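Local atomic coordinates of BAG family molecular chaperone regulator 3 (Arabidopsis thaliana, PDB entry 4HWF), a protein that binds the ATPase domain of Hsp70/Hsc70 chaperones through its BAG domain, the part in this structure, and probably regulates programmed cell death and stress responses as a co-chaperone. Residues Q20-A23 against F24-V27; I43-L46 against M47-L50. All blocks are in the same frame, centred on the assembly; numbering follows the deposited sequence.

Contact 1 (Q20-A23 against F24-V27); sequences QVSA and FETV. With SO4 (sulfate ion), chain C.
Phe24 brings ring atom CD1 close to the backbone of Gln20, one turn earlier on helix 3-29, the first helix of the three-helix bundle that forms the BAG domain. The ring hangs from a CG placed anti to the carbonyl carbon (chi1 -83°), which swings Phe24 CD1 back along the helix to 3.2 Å from Gln20 O, an oblique approach. Gln20 O also accepts the backbone N-H of Phe24 (Phe24 N to Gln20 O 3.0 Å, 166° at the hydrogen). Beyond the turn the ring packs on Leu39 and Leu42 of helix 36-57 and on Val34 of the connecting loop. An alanine in place of Phe24 would keep the backbone bond but would probably leave Leu39, Leu42 and Val34 without the ring they pack against, weakening the join between the first two helices.

Val21 and Glu25 meet at an angle: the CG1 methyl of Val21 comes no nearer than 4.2 Å to the carboxylate carbon CD of Glu25. The backbone N-H of Glu25 is hydrogen-bonded to Val21 O. Glu25 OE1 turns back over Ser22 CA at 3.6 Å, while Ser22 OG makes a weak hydrogen bond to Ala18 O.

Thr26 brings its hydroxyl between an acceptor in the helix and a bound anion, a sulfate probably left from crystallisation and also held by Asn29 ND2. With OG1 beside its own backbone N (chi1 -61°), the hydroxyl can reach back to Ser22 O, which already takes the N-H of Thr26, or outward to the sulfate. The two acceptors compete for one proton: Thr26 OG1 lies 3.1 Å from Ser22 O and 2.8 Å from sulfate O1.

Contact 2 (I43-L46 against M47-L50); sequences IEML and MNQL
Asn48 folds back over the preceding turn of helix 36-57, the middle helix of the bundle, and meets Glu44 and Met45. Its CB lies 3.6 Å from Glu44 O, the oxygen that accepts the Asn48 N-H. Since CG stands beside the backbone N (chi1 -72°), the amide carbon stays near that carbonyl, with Asn48 CG 3.3 Å from Glu44 O. At the tip, Asn48 OD1 lies 3.9 Å from Met45 CE, a methyl brought there by a Met45 chain that curls round beyond CG. Glu44 instead runs extended, and its carboxylate plane is turned 58° from the amide.

Two waters join these groups through Glu44 OE1. One donates to OE1 and accepts from Asn48 ND2; the other, its oxygen 2.6 Å from Glu44 OE1, donates to that atom and to Asn48 OD1. The amide is thus engaged at both its oxygen and its nitrogen, which probably limits its rotation. A third water donates to Met45 O and accepts a hydrogen bond from Gln49 NE2, so this carbonyl has a water partner besides the weak backbone bond from Gln49 N, 3.3 Å from Met45 O.

Ile43 and Met47 run alongside each other in the same direction, with Ile43 CG2 and Met47 CG 4.1 Å apart in a purely apolar touch. Other side chains reach the flanking helices: Leu46 packs on Leu17, and Gln49 on Ile10, Glu13 and Val14, all of helix 3-29, while Leu50 touches Gln69 and Arg72 of helix 62-86.

In the fold
Both contacts are local, one turn against the next, and both lie at the surface, with no buried residue in either. Contact 1 belongs to helix 3-29 near its C-terminal end, its centre about 15 Å from the centre of the chain; contact 2 sits on helix 36-57, its centre only about 6 Å from that point. The two centres are about 17 Å apart and the nearest atoms about 4 Å, without touching. Contact 1 packs on helix 36-57 and the loop leading to it, whereas contact 2 reaches both flanking helices. In contact 1 a sulfate lies at Thr26; in contact 2 waters link Glu44 to Asn48 and Met45 to Gln49.

Contact 1 (Q20-A23 against F24-V27)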
loop_
_atom_site.group_PDB
_atom_site.type_symbol
_atom_site.label_atom_id
_atom_site.label_comp_id
_atom_site.label_asym_id
_atom_site.label_seq_id
_atom_site.Cartn_x
_atom_site.Cartn_y
_atom_site.Cartn_z
ATOM N N GLN A 20 8.347 -8.586 2.881
ATOM C CA GLN A 20 9.429 -8.096 2.027
ATOM C C GLN A 20 9.820 -6.649 2.351
ATOM O O GLN A 20 11.000 -6.293 2.319
ATOM C CB GLN A 20 9.066 -8.249 0.545
ATOM C CG GLN A 20 8.885 -9.698 0.126
ATOM C CD GLN A 20 8.198 -9.851 -1.220
ATOM O OE1 GLN A 20 8.284 -8.981 -2.076
ATOM N NE2 GLN A 20 7.526 -10.975 -1.411
ATOM N N VAL A 21 8.835 -5.810 2.662
ATOM C CA VAL A 21 9.128 -4.430 3.048
ATOM C C VAL A 21 10.000 -4.395 4.308
ATOM O O VAL A 21 11.004 -3.693 4.344
ATOM C CB VAL A 21 7.839 -3.602 3.282
ATOM C CG1 VAL A 21 8.191 -2.198 3.765
ATOM C CG2 VAL A 21 6.972 -3.545 1.991
ATOM N N SER A 22 9.609 -5.152 5.332
ATOM C CA SER A 22 10.381 -5.221 6.580
ATOM C C SER A 22 11.821 -5.614 6.310
ATOM O O SER A 22 12.748 -5.033 6.862
ATOM C CB SER A 22 9.782 -6.242 7.546
ATOM O OG SER A 22 8.545 -5.807 8.053
ATOM N N ALA A 23 11.996 -6.624 5.462
ATOM C CA ALA A 23 13.327 -7.105 5.099
ATOM C C ALA A 23 14.153 -6.026 4.419
ATOM O O ALA A 23 15.326 -5.847 4.734
ATOM C CB ALA A 23 13.228 -8.350 4.218
ATOM N N PHE A 24 13.547 -5.302 3.480
ATOM C CA PHE A 24 14.223 -4.171 2.863
ATOM C C PHE A 24 14.556 -3.083 3.889
ATOM O O PHE A 24 15.617 -2.492 3.828
ATOM C CB PHE A 24 13.413 -3.570 1.703
ATOM C CG PHE A 24 13.594 -4.288 0.391
ATOM C CD1 PHE A 24 12.535 -4.965 -0.198
ATOM C CD2 PHE A 24 14.824 -4.292 -0.252
ATOM C CE1 PHE A 24 12.697 -5.628 -1.408
ATOM C CE2 PHE A 24 14.994 -4.953 -1.460
ATOM C CZ PHE A 24 13.928 -5.620 -2.041
ATOM N N GLU A 25 13.649 -2.809 4.818
ATOM C CA GLU A 25 13.947 -1.834 5.870
ATOM C C GLU A 25 15.173 -2.288 6.673
ATOM O O GLU A 25 16.020 -1.486 7.040
ATOM C CB GLU A 25 12.745 -1.649 6.808
ATOM C CG GLU A 25 11.559 -0.918 6.177
ATOM C CD GLU A 25 10.347 -0.846 7.099
ATOM O OE1 GLU A 25 10.008 -1.865 7.748
ATOM O OE2 GLU A 25 9.729 0.238 7.168
ATOM N N THR A 26 15.260 -3.584 6.939
ATOM C CA THR A 26 16.407 -4.126 7.669
ATOM C C THR A 26 17.706 -3.922 6.902
ATOM O O THR A 26 18.701 -3.512 7.485
ATOM C CB THR A 26 16.221 -5.607 7.991
ATOM O OG1 THR A 26 15.063 -5.767 8.812
ATOM C CG2 THR A 26 17.440 -6.157 8.739
ATOM N N VAL A 27 17.697 -4.193 5.595
ATOM C CA VAL A 27 18.872 -3.962 4.752
ATOM C C VAL A 27 19.358 -2.528 4.900
ATOM O O VAL A 27 20.552 -2.275 5.064
ATOM C CB VAL A 27 18.578 -4.225 3.244
ATOM C CG1 VAL A 27 19.754 -3.791 2.384
ATOM C CG2 VAL A 27 18.235 -5.694 2.997
HETATM S S SO4 C . 16.084 -4.031 11.956
HETATM O O1 SO4 C . 15.433 -3.717 10.677
HETATM O O2 SO4 C . 15.217 -3.563 13.046
HETATM O O3 SO4 C . 16.279 -5.481 12.071
HETATM O O4 SO4 C . 17.395 -3.370 12.029
#

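Contact 2 (I43-L46 against M47-L50)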
loop_
_atom_site.group_PDB
_atom_site.type_symbol
_atom_site.label_atom_id
_atom_site.label_comp_id
_atom_site.label_asym_id
_atom_site.label_seq_id
_atom_site.Cartn_x
_atom_site.Cartn_y
_atom_site.Cartn_z
ATOM N N ILE A 43 6.149 -1.332 -4.492
ATOM C CA ILE A 43 5.021 -0.414 -4.430
ATOM C C ILE A 43 3.962 -0.840 -5.436
ATOM O O ILE A 43 2.775 -0.900 -5.105
ATOM C CB ILE A 43 5.456 1.038 -4.703
ATOM C CG1 ILE A 43 6.186 1.599 -3.483
ATOM C CG2 ILE A 43 4.242 1.936 -5.021
ATOM C CD1 ILE A 43 6.851 2.915 -3.756
ATOM N N GLU A 44 4.390 -1.156 -6.656
ATOM C CA GLU A 44 3.440 -1.599 -7.680
ATOM C C GLU A 44 2.716 -2.883 -7.284
ATOM O O GLU A 44 1.515 -3.022 -7.530
ATOM C CB GLU A 44 4.116 -1.796 -9.040
ATOM C CG GLU A 44 3.095 -2.177 -10.112
ATOM C CD GLU A 44 3.688 -2.308 -11.511
ATOM O OE1 GLU A 44 2.903 -2.259 -12.485
ATOM O OE2 GLU A 44 4.924 -2.454 -11.639
ATOM N N MET A 45 3.443 -3.824 -6.676
ATOM C CA MET A 45 2.841 -5.075 -6.218
ATOM C C MET A 45 1.754 -4.811 -5.153
ATOM O O MET A 45 0.677 -5.422 -5.169
ATOM C CB MET A 45 3.910 -6.043 -5.664
ATOM C CG MET A 45 4.922 -6.616 -6.707
ATOM S SD MET A 45 4.150 -7.487 -8.116
ATOM C CE MET A 45 3.968 -6.162 -9.324
ATOM N N LEU A 46 2.048 -3.910 -4.225
ATOM C CA LEU A 46 1.084 -3.536 -3.194
ATOM C C LEU A 46 -0.139 -2.833 -3.800
ATOM O O LEU A 46 -1.276 -3.108 -3.426
ATOM C CB LEU A 46 1.751 -2.627 -2.161
ATOM C CG LEU A 46 2.703 -3.334 -1.180
ATOM C CD1 LEU A 46 3.642 -2.327 -0.547
ATOM C CD2 LEU A 46 1.920 -4.085 -0.115
ATOM N N MET A 47 0.111 -1.930 -4.740
ATOM C CA MET A 47 -0.967 -1.187 -5.408
ATOM C C MET A 47 -1.906 -2.123 -6.162
ATOM O O MET A 47 -3.132 -1.934 -6.150
ATOM C CB MET A 47 -0.381 -0.103 -6.330
ATOM C CG MET A 47 0.230 1.071 -5.551
ATOM S SD MET A 47 -1.036 2.147 -4.788
ATOM C CE MET A 47 -1.758 2.835 -6.297
ATOM N N ASN A 48 -1.340 -3.151 -6.792
ATOM C CA ASN A 48 -2.148 -4.152 -7.472
ATOM C C ASN A 48 -3.089 -4.892 -6.529
ATOM O O ASN A 48 -4.220 -5.188 -6.890
ATOM C CB ASN A 48 -1.278 -5.153 -8.243
ATOM C CG ASN A 48 -0.638 -4.540 -9.503
ATOM O OD1 ASN A 48 0.290 -5.106 -10.073
ATOM N ND2 ASN A 48 -1.115 -3.376 -9.909
ATOM N N GLN A 49 -2.620 -5.204 -5.325
ATOM C CA GLN A 49 -3.465 -5.870 -4.339
ATOM C C GLN A 49 -4.565 -4.923 -3.859
ATOM O O GLN A 49 -5.698 -5.336 -3.655
ATOM C CB GLN A 49 -2.620 -6.348 -3.143
ATOM C CG GLN A 49 -1.621 -7.440 -3.504
ATOM C CD GLN A 49 -2.291 -8.611 -4.173
ATOM O OE1 GLN A 49 -3.294 -9.114 -3.686
ATOM N NE2 GLN A 49 -1.755 -9.038 -5.316
ATOM N N LEU A 50 -4.213 -3.658 -3.682
ATOM C CA LEU A 50 -5.165 -2.648 -3.224
ATOM C C LEU A 50 -6.292 -2.485 -4.232
ATOM O O LEU A 50 -7.463 -2.405 -3.870
ATOM C CB LEU A 50 -4.461 -1.309 -3.028
ATOM C CG LEU A 50 -5.344 -0.175 -2.495
ATOM C CD1 LEU A 50 -5.902 -0.508 -1.103
ATOM C CD2 LEU A 50 -4.564 1.129 -2.454
HETATM O O HOH W 1 0.135 -1.327 -11.857
HETATM O O HOH W 2 1.744 -4.605 -12.659
HETATM O O HOH W 3 0.578 -7.933 -6.264
#